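Type IV pilus assembly protein PilF (Thermus thermophilus HB8, PDB 5OIU) probably hydrolyses ATP as a hexameric AAA+ motor to power the assembly of type IV pili. Local coordinates at residues F11-I16 with V83-G88; T158-L163 with V180-P185; D338-H343 with R359-K364. All coordinates share one frame; numbering follows the deposited sequence.

Contact 1. Residues F11-I16 with V83-G88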
loop_
_atom_site.group_PDB
_atom_site.type_symbol
_atom_site.label_atom_id
_atom_site.label_comp_id
_atom_site.label_asym_id
_atom_site.label_seq_id
_atom_site.Cartn_x
_atom_site.Cartn_y
_atom_site.Cartn_z
ATOM N N PHE C 11 0.453 -5.281 -52.453
ATOM C CA PHE C 11 0.057 -6.642 -52.119
ATOM C C PHE C 11 -1.009 -6.647 -51.029
ATOM O O PHE C 11 -2.052 -7.299 -51.169
ATOM C CB PHE C 11 1.275 -7.451 -51.686
ATOM C CG PHE C 11 0.932 -8.838 -51.264
ATOM C CD1 PHE C 11 0.748 -9.828 -52.216
ATOM C CD2 PHE C 11 0.747 -9.147 -49.919
ATOM C CE1 PHE C 11 0.409 -11.113 -51.844
ATOM C CE2 PHE C 11 0.401 -10.413 -49.538
ATOM C CZ PHE C 11 0.233 -11.405 -50.505
ATOM N N VAL C 12 -0.756 -5.941 -49.926
ATOM C CA VAL C 12 -1.734 -5.909 -48.846
ATOM C C VAL C 12 -3.087 -5.490 -49.400
ATOM O O VAL C 12 -4.098 -6.174 -49.206
ATOM C CB VAL C 12 -1.262 -4.985 -47.704
ATOM C CG1 VAL C 12 -2.301 -4.906 -46.597
ATOM C CG2 VAL C 12 0.035 -5.487 -47.129
ATOM N N LYS C 13 -3.110 -4.393 -50.164
ATOM C CA LYS C 13 -4.374 -3.886 -50.687
ATOM C C LYS C 13 -5.053 -4.902 -51.591
ATOM O O LYS C 13 -6.282 -4.912 -51.696
ATOM C CB LYS C 13 -4.151 -2.563 -51.417
ATOM C CG LYS C 13 -3.982 -1.370 -50.460
ATOM C CD LYS C 13 -3.860 -0.026 -51.184
ATOM C CE LYS C 13 -3.649 1.125 -50.185
ATOM N NZ LYS C 13 -3.396 2.450 -50.847
ATOM N N GLN C 14 -4.285 -5.790 -52.215
ATOM C CA GLN C 14 -4.890 -6.804 -53.070
ATOM C C GLN C 14 -5.496 -7.940 -52.258
ATOM O O GLN C 14 -6.597 -8.408 -52.574
ATOM C CB GLN C 14 -3.855 -7.356 -54.054
ATOM C CG GLN C 14 -4.432 -8.208 -55.190
ATOM C CD GLN C 14 -3.386 -8.564 -56.256
ATOM O OE1 GLN C 14 -2.180 -8.564 -55.989
ATOM N NE2 GLN C 14 -3.852 -8.869 -57.467
ATOM N N VAL C 15 -4.801 -8.410 -51.222
ATOM C CA VAL C 15 -5.352 -9.536 -50.479
ATOM C C VAL C 15 -6.569 -9.073 -49.704
ATOM O O VAL C 15 -7.555 -9.814 -49.579
ATOM C CB VAL C 15 -4.281 -10.213 -49.577
ATOM C CG1 VAL C 15 -3.913 -9.391 -48.385
ATOM C CG2 VAL C 15 -4.757 -11.580 -49.107
ATOM N N ILE C 16 -6.566 -7.823 -49.244
ATOM C CA ILE C 16 -7.751 -7.292 -48.584
ATOM C C ILE C 16 -8.893 -7.132 -49.587
ATOM O O ILE C 16 -10.029 -7.546 -49.315
ATOM C CB ILE C 16 -7.422 -5.979 -47.843
ATOM C CG1 ILE C 16 -6.195 -6.183 -46.943
ATOM C CG2 ILE C 16 -8.649 -5.485 -47.024
ATOM C CD1 ILE C 16 -5.990 -5.121 -45.866
ATOM N N VAL C 83 -7.856 -1.990 -38.097
ATOM C CA VAL C 83 -7.530 -1.398 -39.386
ATOM C C VAL C 83 -8.840 -0.993 -40.039
ATOM O O VAL C 83 -9.669 -1.854 -40.358
ATOM C CB VAL C 83 -6.763 -2.381 -40.287
ATOM C CG1 VAL C 83 -6.533 -1.767 -41.643
ATOM C CG2 VAL C 83 -5.434 -2.807 -39.648
ATOM N N ARG C 84 -9.032 0.302 -40.246
ATOM C CA ARG C 84 -10.241 0.777 -40.920
ATOM C C ARG C 84 -9.899 1.005 -42.389
ATOM O O ARG C 84 -9.475 2.088 -42.795
ATOM C CB ARG C 84 -10.778 2.015 -40.232
ATOM C CG ARG C 84 -10.712 1.839 -38.743
ATOM C CD ARG C 84 -11.330 2.975 -37.978
ATOM N NE ARG C 84 -11.885 2.508 -36.705
ATOM C CZ ARG C 84 -11.148 2.229 -35.633
ATOM N NH1 ARG C 84 -9.828 2.358 -35.697
ATOM N NH2 ARG C 84 -11.729 1.823 -34.508
ATOM N N TYR C 85 -10.095 -0.048 -43.183
ATOM C CA TYR C 85 -9.725 -0.088 -44.594
ATOM C C TYR C 85 -10.809 0.552 -45.456
ATOM O O TYR C 85 -11.949 0.071 -45.506
ATOM C CB TYR C 85 -9.496 -1.539 -45.007
ATOM C CG TYR C 85 -8.839 -1.726 -46.343
ATOM C CD1 TYR C 85 -7.467 -1.653 -46.471
ATOM C CD2 TYR C 85 -9.594 -1.989 -47.474
ATOM C CE1 TYR C 85 -6.863 -1.835 -47.684
ATOM C CE2 TYR C 85 -9.001 -2.168 -48.686
ATOM C CZ TYR C 85 -7.630 -2.088 -48.788
ATOM O OH TYR C 85 -7.026 -2.273 -50.009
ATOM N N ARG C 86 -10.448 1.626 -46.148
ATOM C CA ARG C 86 -11.370 2.358 -47.012
ATOM C C ARG C 86 -10.646 2.621 -48.330
ATOM O O ARG C 86 -9.785 3.508 -48.398
ATOM C CB ARG C 86 -11.829 3.649 -46.336
ATOM C CG ARG C 86 -12.968 3.459 -45.318
ATOM C CD ARG C 86 -12.460 3.421 -43.888
ATOM N NE ARG C 86 -13.435 2.900 -42.921
ATOM C CZ ARG C 86 -13.557 1.615 -42.587
ATOM N NH1 ARG C 86 -12.788 0.700 -43.149
ATOM N NH2 ARG C 86 -14.454 1.234 -41.691
ATOM N N GLU C 87 -10.966 1.809 -49.351
ATOM C CA GLU C 87 -10.484 2.000 -50.725
ATOM C C GLU C 87 -11.680 1.818 -51.656
ATOM O O GLU C 87 -12.108 0.687 -51.896
ATOM C CB GLU C 87 -9.367 1.025 -51.094
ATOM C CG GLU C 87 -8.139 1.059 -50.195
ATOM C CD GLU C 87 -7.285 2.310 -50.382
ATOM O OE1 GLU C 87 -6.629 2.449 -51.440
ATOM O OE2 GLU C 87 -7.261 3.150 -49.458
ATOM N N GLY C 88 -12.209 2.927 -52.172
ATOM C CA GLY C 88 -13.293 2.877 -53.143
ATOM C C GLY C 88 -14.527 2.206 -52.563
ATOM O O GLY C 88 -15.092 2.656 -51.556
#

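Contact 2. Residues T158-L163 with V180-P185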
loop_
_atom_site.group_PDB
_atom_site.type_symbol
_atom_site.label_atom_id
_atom_site.label_comp_id
_atom_site.label_asym_id
_atom_site.label_seq_id
_atom_site.Cartn_x
_atom_site.Cartn_y
_atom_site.Cartn_z
ATOM N N THR C 158 -22.305 0.444 -27.768
ATOM C CA THR C 158 -23.179 0.778 -26.643
ATOM C C THR C 158 -23.180 2.280 -26.371
ATOM O O THR C 158 -24.242 2.886 -26.177
ATOM C CB THR C 158 -22.733 0.004 -25.399
ATOM O OG1 THR C 158 -23.108 -1.363 -25.552
ATOM C CG2 THR C 158 -23.358 0.576 -24.116
ATOM N N THR C 159 -21.995 2.894 -26.386
ATOM C CA THR C 159 -21.854 4.313 -26.074
ATOM C C THR C 159 -22.710 5.178 -26.992
ATOM O O THR C 159 -23.435 6.069 -26.530
ATOM C CB THR C 159 -20.384 4.707 -26.182
ATOM O OG1 THR C 159 -19.657 4.132 -25.074
ATOM C CG2 THR C 159 -20.240 6.208 -26.206
ATOM N N PHE C 160 -22.658 4.910 -28.302
ATOM C CA PHE C 160 -23.367 5.761 -29.249
ATOM C C PHE C 160 -24.867 5.533 -29.202
ATOM O O PHE C 160 -25.641 6.477 -29.408
ATOM C CB PHE C 160 -22.813 5.544 -30.640
ATOM C CG PHE C 160 -21.602 6.346 -30.887
ATOM C CD1 PHE C 160 -21.711 7.687 -31.233
ATOM C CD2 PHE C 160 -20.347 5.800 -30.691
ATOM C CE1 PHE C 160 -20.574 8.458 -31.433
ATOM C CE2 PHE C 160 -19.207 6.563 -30.891
ATOM C CZ PHE C 160 -19.318 7.893 -31.265
ATOM N N SER C 161 -25.288 4.302 -28.909
ATOM C CA SER C 161 -26.687 4.057 -28.589
ATOM C C SER C 161 -27.160 4.950 -27.446
ATOM O O SER C 161 -28.246 5.535 -27.515
ATOM C CB SER C 161 -26.870 2.591 -28.230
ATOM O OG SER C 161 -28.237 2.286 -28.122
ATOM N N ILE C 162 -26.355 5.061 -26.382
ATOM C CA ILE C 162 -26.681 5.959 -25.276
ATOM C C ILE C 162 -26.900 7.378 -25.794
ATOM O O ILE C 162 -27.974 7.973 -25.617
ATOM C CB ILE C 162 -25.567 5.928 -24.214
ATOM C CG1 ILE C 162 -25.471 4.548 -23.561
ATOM C CG2 ILE C 162 -25.768 7.055 -23.192
ATOM C CD1 ILE C 162 -24.505 4.506 -22.402
ATOM N N LEU C 163 -25.870 7.932 -26.451
ATOM C CA LEU C 163 -25.934 9.279 -27.009
ATOM C C LEU C 163 -27.135 9.456 -27.941
ATOM O O LEU C 163 -27.737 10.533 -27.985
ATOM C CB LEU C 163 -24.628 9.594 -27.745
ATOM C CG LEU C 163 -23.329 9.661 -26.918
ATOM C CD1 LEU C 163 -22.200 10.250 -27.743
ATOM C CD2 LEU C 163 -23.491 10.442 -25.600
ATOM N N VAL C 180 -12.744 9.092 -34.776
ATOM C CA VAL C 180 -14.193 9.194 -34.914
ATOM C C VAL C 180 -14.661 8.096 -35.864
ATOM O O VAL C 180 -14.217 8.030 -37.017
ATOM C CB VAL C 180 -14.603 10.579 -35.429
ATOM C CG1 VAL C 180 -16.036 10.557 -35.898
ATOM C CG2 VAL C 180 -14.441 11.613 -34.340
ATOM N N GLU C 181 -15.602 7.288 -35.412
ATOM C CA GLU C 181 -16.126 6.158 -36.211
ATOM C C GLU C 181 -17.482 6.523 -36.809
ATOM O O GLU C 181 -17.558 6.850 -37.967
ATOM C CB GLU C 181 -16.361 4.961 -35.297
ATOM C CG GLU C 181 -15.113 4.240 -34.853
ATOM C CD GLU C 181 -15.353 3.256 -33.723
ATOM O OE1 GLU C 181 -15.860 2.187 -33.989
ATOM O OE2 GLU C 181 -15.035 3.572 -32.593
ATOM N N TYR C 182 -18.520 6.418 -36.040
ATOM C CA TYR C 182 -19.846 6.734 -36.521
ATOM C C TYR C 182 -20.059 8.244 -36.558
ATOM O O TYR C 182 -19.373 9.014 -35.878
ATOM C CB TYR C 182 -20.899 6.074 -35.629
ATOM C CG TYR C 182 -20.650 4.599 -35.349
ATOM C CD1 TYR C 182 -19.757 4.193 -34.356
ATOM C CD2 TYR C 182 -21.327 3.609 -36.066
ATOM C CE1 TYR C 182 -19.531 2.836 -34.097
ATOM C CE2 TYR C 182 -21.112 2.245 -35.813
ATOM C CZ TYR C 182 -20.214 1.864 -34.833
ATOM O OH TYR C 182 -20.001 0.512 -34.587
ATOM N N GLU C 183 -21.026 8.658 -37.386
ATOM C CA GLU C 183 -21.547 10.024 -37.445
ATOM C C GLU C 183 -22.986 9.997 -36.947
ATOM O O GLU C 183 -23.849 9.375 -37.575
ATOM C CB GLU C 183 -21.500 10.575 -38.866
ATOM C CG GLU C 183 -20.194 10.343 -39.575
ATOM C CD GLU C 183 -19.273 11.540 -39.459
ATOM O OE1 GLU C 183 -18.909 12.108 -40.519
ATOM O OE2 GLU C 183 -18.936 11.919 -38.312
ATOM N N ILE C 184 -23.238 10.657 -35.827
ATOM C CA ILE C 184 -24.591 10.870 -35.315
ATOM C C ILE C 184 -25.009 12.295 -35.666
ATOM O O ILE C 184 -24.236 13.236 -35.413
ATOM C CB ILE C 184 -24.683 10.640 -33.789
ATOM C CG1 ILE C 184 -24.510 9.164 -33.408
ATOM C CG2 ILE C 184 -26.027 11.125 -33.250
ATOM C CD1 ILE C 184 -25.185 8.771 -32.055
ATOM N N PRO C 185 -26.204 12.498 -36.225
ATOM C CA PRO C 185 -26.708 13.858 -36.428
ATOM C C PRO C 185 -26.754 14.632 -35.122
ATOM O O PRO C 185 -27.154 14.105 -34.081
ATOM C CB PRO C 185 -28.117 13.622 -36.967
ATOM C CG PRO C 185 -28.520 12.312 -36.338
ATOM C CD PRO C 185 -27.261 11.495 -36.451
#

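Contact 3. Residues D338-H343 with R359-K364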
loop_
_atom_site.group_PDB
_atom_site.type_symbol
_atom_site.label_atom_id
_atom_site.label_comp_id
_atom_site.label_asym_id
_atom_site.label_seq_id
_atom_site.Cartn_x
_atom_site.Cartn_y
_atom_site.Cartn_z
ATOM N N ASP C 338 -24.131 3.595 -5.198
ATOM C CA ASP C 338 -24.963 4.146 -4.131
ATOM C C ASP C 338 -24.078 4.612 -2.981
ATOM O O ASP C 338 -22.854 4.697 -3.110
ATOM C CB ASP C 338 -26.002 3.143 -3.638
ATOM C CG ASP C 338 -25.387 1.801 -3.291
ATOM O OD1 ASP C 338 -24.396 1.770 -2.513
ATOM O OD2 ASP C 338 -25.901 0.783 -3.811
ATOM N N ASP C 339 -24.713 4.937 -1.852
ATOM C CA ASP C 339 -23.967 5.454 -0.710
ATOM C C ASP C 339 -22.943 4.440 -0.233
ATOM O O ASP C 339 -21.808 4.798 0.115
ATOM C CB ASP C 339 -24.914 5.812 0.433
ATOM C CG ASP C 339 -26.212 6.398 -0.050
ATOM O OD1 ASP C 339 -26.204 7.595 -0.421
ATOM O OD2 ASP C 339 -27.225 5.659 -0.071
ATOM N N GLU C 340 -23.322 3.160 -0.230
ATOM C CA GLU C 340 -22.442 2.136 0.317
ATOM C C GLU C 340 -21.182 1.997 -0.526
ATOM O O GLU C 340 -20.066 1.963 0.013
ATOM C CB GLU C 340 -23.186 0.812 0.419
ATOM C CG GLU C 340 -22.748 0.014 1.612
ATOM C CD GLU C 340 -23.414 -1.336 1.657
ATOM O OE1 GLU C 340 -24.508 -1.466 1.055
ATOM O OE2 GLU C 340 -22.840 -2.257 2.283
ATOM N N ILE C 341 -21.344 1.927 -1.854
ATOM C CA ILE C 341 -20.191 1.863 -2.748
ATOM C C ILE C 341 -19.343 3.123 -2.615
ATOM O O ILE C 341 -18.112 3.054 -2.492
ATOM C CB ILE C 341 -20.651 1.647 -4.197
ATOM C CG1 ILE C 341 -21.182 0.231 -4.364
ATOM C CG2 ILE C 341 -19.510 1.911 -5.153
ATOM C CD1 ILE C 341 -22.318 0.138 -5.352
ATOM N N ARG C 342 -19.993 4.295 -2.643
ATOM C CA ARG C 342 -19.287 5.552 -2.409
ATOM C C ARG C 342 -18.469 5.459 -1.137
ATOM O O ARG C 342 -17.272 5.761 -1.123
ATOM C CB ARG C 342 -20.283 6.719 -2.333
ATOM C CG ARG C 342 -20.556 7.379 -3.675
ATOM C CD ARG C 342 -21.479 8.561 -3.573
ATOM N NE ARG C 342 -22.592 8.452 -4.516
ATOM C CZ ARG C 342 -23.819 8.060 -4.177
ATOM N NH1 ARG C 342 -24.093 7.749 -2.919
ATOM N NH2 ARG C 342 -24.778 7.985 -5.092
ATOM N N HIS C 343 -19.105 4.982 -0.068
ATOM C CA HIS C 343 -18.417 4.755 1.196
ATOM C C HIS C 343 -17.242 3.781 1.025
ATOM O O HIS C 343 -16.161 3.990 1.596
ATOM C CB HIS C 343 -19.459 4.271 2.218
ATOM C CG HIS C 343 -18.916 3.982 3.579
ATOM N ND1 HIS C 343 -17.734 4.518 4.048
ATOM C CD2 HIS C 343 -19.403 3.208 4.580
ATOM C CE1 HIS C 343 -17.513 4.082 5.276
ATOM N NE2 HIS C 343 -18.513 3.290 5.623
ATOM N N ARG C 359 -22.798 -6.730 -5.540
ATOM C CA ARG C 359 -23.576 -7.932 -5.794
ATOM C C ARG C 359 -24.639 -8.125 -4.727
ATOM O O ARG C 359 -25.752 -8.579 -5.023
ATOM C CB ARG C 359 -22.652 -9.141 -5.855
ATOM C CG ARG C 359 -22.033 -9.328 -7.182
ATOM C CD ARG C 359 -22.262 -10.722 -7.590
ATOM N NE ARG C 359 -21.435 -11.607 -6.798
ATOM C CZ ARG C 359 -21.570 -12.925 -6.792
ATOM N NH1 ARG C 359 -22.504 -13.503 -7.544
ATOM N NH2 ARG C 359 -20.763 -13.662 -6.040
ATOM N N ARG C 360 -24.305 -7.792 -3.476
ATOM C CA ARG C 360 -25.260 -7.939 -2.384
ATOM C C ARG C 360 -26.471 -7.038 -2.601
ATOM O O ARG C 360 -27.617 -7.501 -2.560
ATOM C CB ARG C 360 -24.573 -7.636 -1.051
ATOM C CG ARG C 360 -25.300 -8.203 0.160
ATOM C CD ARG C 360 -24.497 -8.027 1.446
ATOM N NE ARG C 360 -23.663 -6.820 1.467
ATOM C CZ ARG C 360 -24.122 -5.565 1.507
ATOM N NH1 ARG C 360 -25.430 -5.307 1.513
ATOM N NH2 ARG C 360 -23.257 -4.558 1.526
ATOM N N LYS C 361 -26.232 -5.744 -2.872
ATOM C CA LYS C 361 -27.293 -4.783 -3.225
ATOM C C LYS C 361 -27.985 -5.114 -4.552
ATOM O O LYS C 361 -28.793 -4.304 -5.026
ATOM C CB LYS C 361 -26.726 -3.362 -3.263
ATOM C CG LYS C 361 -25.859 -3.047 -2.053
ATOM C CD LYS C 361 -25.693 -1.544 -1.804
ATOM C CE LYS C 361 -27.005 -0.843 -1.391
ATOM N NZ LYS C 361 -27.894 -1.642 -0.504
ATOM N N GLY C 362 -27.710 -6.240 -5.194
ATOM C CA GLY C 362 -28.502 -6.709 -6.307
ATOM C C GLY C 362 -27.930 -6.585 -7.722
ATOM O O GLY C 362 -28.706 -6.658 -8.679
ATOM N N MET C 363 -26.620 -6.417 -7.881
ATOM C CA MET C 363 -26.022 -6.396 -9.210
ATOM C C MET C 363 -25.807 -7.806 -9.731
ATOM O O MET C 363 -25.174 -8.626 -9.051
ATOM C CB MET C 363 -24.685 -5.676 -9.193
ATOM C CG MET C 363 -23.925 -5.831 -10.481
ATOM S SD MET C 363 -22.322 -5.054 -10.341
ATOM C CE MET C 363 -21.276 -6.496 -10.163
ATOM N N LYS C 364 -26.322 -8.084 -10.936
ATOM C CA LYS C 364 -25.999 -9.325 -11.626
ATOM C C LYS C 364 -24.644 -9.219 -12.320
ATOM O O LYS C 364 -24.289 -8.167 -12.875
ATOM C CB LYS C 364 -27.075 -9.677 -12.648
ATOM C CG LYS C 364 -28.465 -9.713 -12.079
ATOM C CD LYS C 364 -29.207 -10.978 -12.485
ATOM C CE LYS C 364 -30.159 -11.450 -11.368
ATOM N NZ LYS C 364 -29.495 -12.322 -10.335
#

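Contact 1. Residues F11-I16 with V83-G88
Ile-16 of helix 6-22 sits on the ring of Tyr-85, joining the first helix of the N-terminal alpha/beta region to strand 79-87, which is an outermost strand of the antiparallel sheet within the chain. The axes of the short segments lie 10.8 Å apart and run at 90° to each other, so the helix crosses the strand squarely and long side chains must span the space.

The apolar part is a CH-pi contact. CG2 of Ile-16 stands 3.6 Å from the centroid of the Tyr-85 ring and only 11° off the ring normal, which places the methyl over the middle of one face. With CG of Tyr-85 anti to its own backbone N (chi1 -168°), the ring reaches from the strand to the helix. The other branch of Ile-16 extends the cover, its CD1 lying 3.8 Å from Tyr-85 CD1. Met-67 of helix 57-67 touches both side chains, so the pair belongs to a small core between helices and sheet.

At the ring's phenolic end the contact is with Lys-13, whose CG comes to the ring edge, near its plane, 3.2 Å from Tyr-85 OH.

The ionic part lies farther out. Extended beyond CG, the Lys-13 chain passes the phenol and crosses Glu-87 at about a right angle. Glu-87 is bent at chi2, which turns its carboxylate toward the lysine. The bridge is loose: its single hydrogen bond is weak, from Lys-13 NZ to Glu-87 OE1 at 3.3 Å.

Contact 2. Residues T158-L163 with V180-P185
Phe-160 projects from helix 155-166 as the main bump of this contact, its ring fitting between Tyr-182 and Ile-184 of the loop that follows strand 173-177. The two loop side chains come from alternate positions and both point to the helix, leaving a hollow that the phenyl ring occupies. CG of Phe-160 is anti to the carbonyl carbon (chi1 -83°), a torsion that carries the ring across to the loop.

The two ortho carbons of that ring have different neighbours. CD1 meets the CD1 methyl of Ile-184 at 3.7 Å, and this methyl lies at the ring edge, in its plane. CD2 faces Tyr-182 CD1 at 4.0 Å. Here the two rings are inclined by 48° with centroids 5.6 Å apart, an oblique aromatic pair.

Ile-184 is itself a bump, entering a shallow hollow on the helix. Its CD1 reaches the backbone, 3.5 Å from Phe-160 O, and approaches the next turn at Leu-163 CB, 4.4 Å away. No hydrogen bond crosses, so between these two segments the contact is one of apolar fit. Met-216 of strand 214-217 touches both Phe-160 and Leu-163.

The nearest atoms of the Tyr-182 side chain and the bound ATP are about 4 Å apart. This belongs to a P-loop NTPase fold: the Walker A helix 155-166 carries Phe-160, on which the loop after strand 173-177 rests near the nucleotide.

Contact 3. Residues D338-H343 with R359-K364
The N-cap residue of helix 339-347, Asp-338, and Glu-340 in its first turn meet Lys-361 and Arg-360 at the end of helix 351-360. Past them a Schellman motif closes that helix, with bonds from Met-363 N to Ala-358 O and Gly-362 N to Arg-359 O. Two hydrogen bonds define the cap, both accepted by Asp-338 OD1. The one from Ile-341 N is nearly straight, at 3.1 Å and 164°, and meets the oxygen almost along the C-O axis; the one from Glu-340 N is weak. Chi1 of 51° sets the carboxylate between backbone N and carbonyl carbon, where OD1 can turn to these amides.

The other oxygen, OD2, faces Lys-361, which comes from the opposite direction and lays its aliphatic chain against it, CD 3.1 Å from OD2. The charged ends do not pair, since Asp-338 OD2 and Lys-361 NZ are 4.6 Å apart. With the carboxylate gone, as in an alanine here, the amides of Glu-340 and Ile-341 would probably lose their cap and the lysine chain its neighbour.

Glu-340 is the centre of a salt-bridge network, its two oxygens divided between two cations. OE2 is bridged by Arg-360 NH2 at the edge of the guanidinium, with the carboxylate and guanidinium planes 35° apart. The 2.5 Å between Arg-360 NH2 and Glu-340 OE2 is shorter than expected, so its exact length is doubtful. OE1 has a long bridge, 3.7 Å, to Lys-361 NZ, brought there by bends at chi3 and chi4.

The contact lies at the surface. Glu-340 also touches Ile-357 of helix 351-360. Ile-341 and Met-363 both pack on Leu-335 of strand 328-336, outermost in its sheet within this chain, so the start of one helix and the turn after the other meet there.

How the contacts relate
The three contacts follow one another along the chain. Contact 1 belongs to the N-terminal antiparallel sheet and its helices. Contacts 2 and 3 belong to the region of the mixed sheet, contact 2 beside strands 188-191 and 214-217 and contact 3 at strand 328-336. Centres of contacts 1 and 2 are 25 Å apart, yet they touch by packing, Arg-84 NH2 lying 4.0 Å from Glu-181 CD. Contact 3 is 29 Å from contact 2 and 47 Å from contact 1, centre to centre, across the chain's centre from contact 1. The Tyr-182 side chain is about 4 Å from ATP and that of Tyr-85 about 13 Å, so ATP lies close to contact 2 and farther from contact 1.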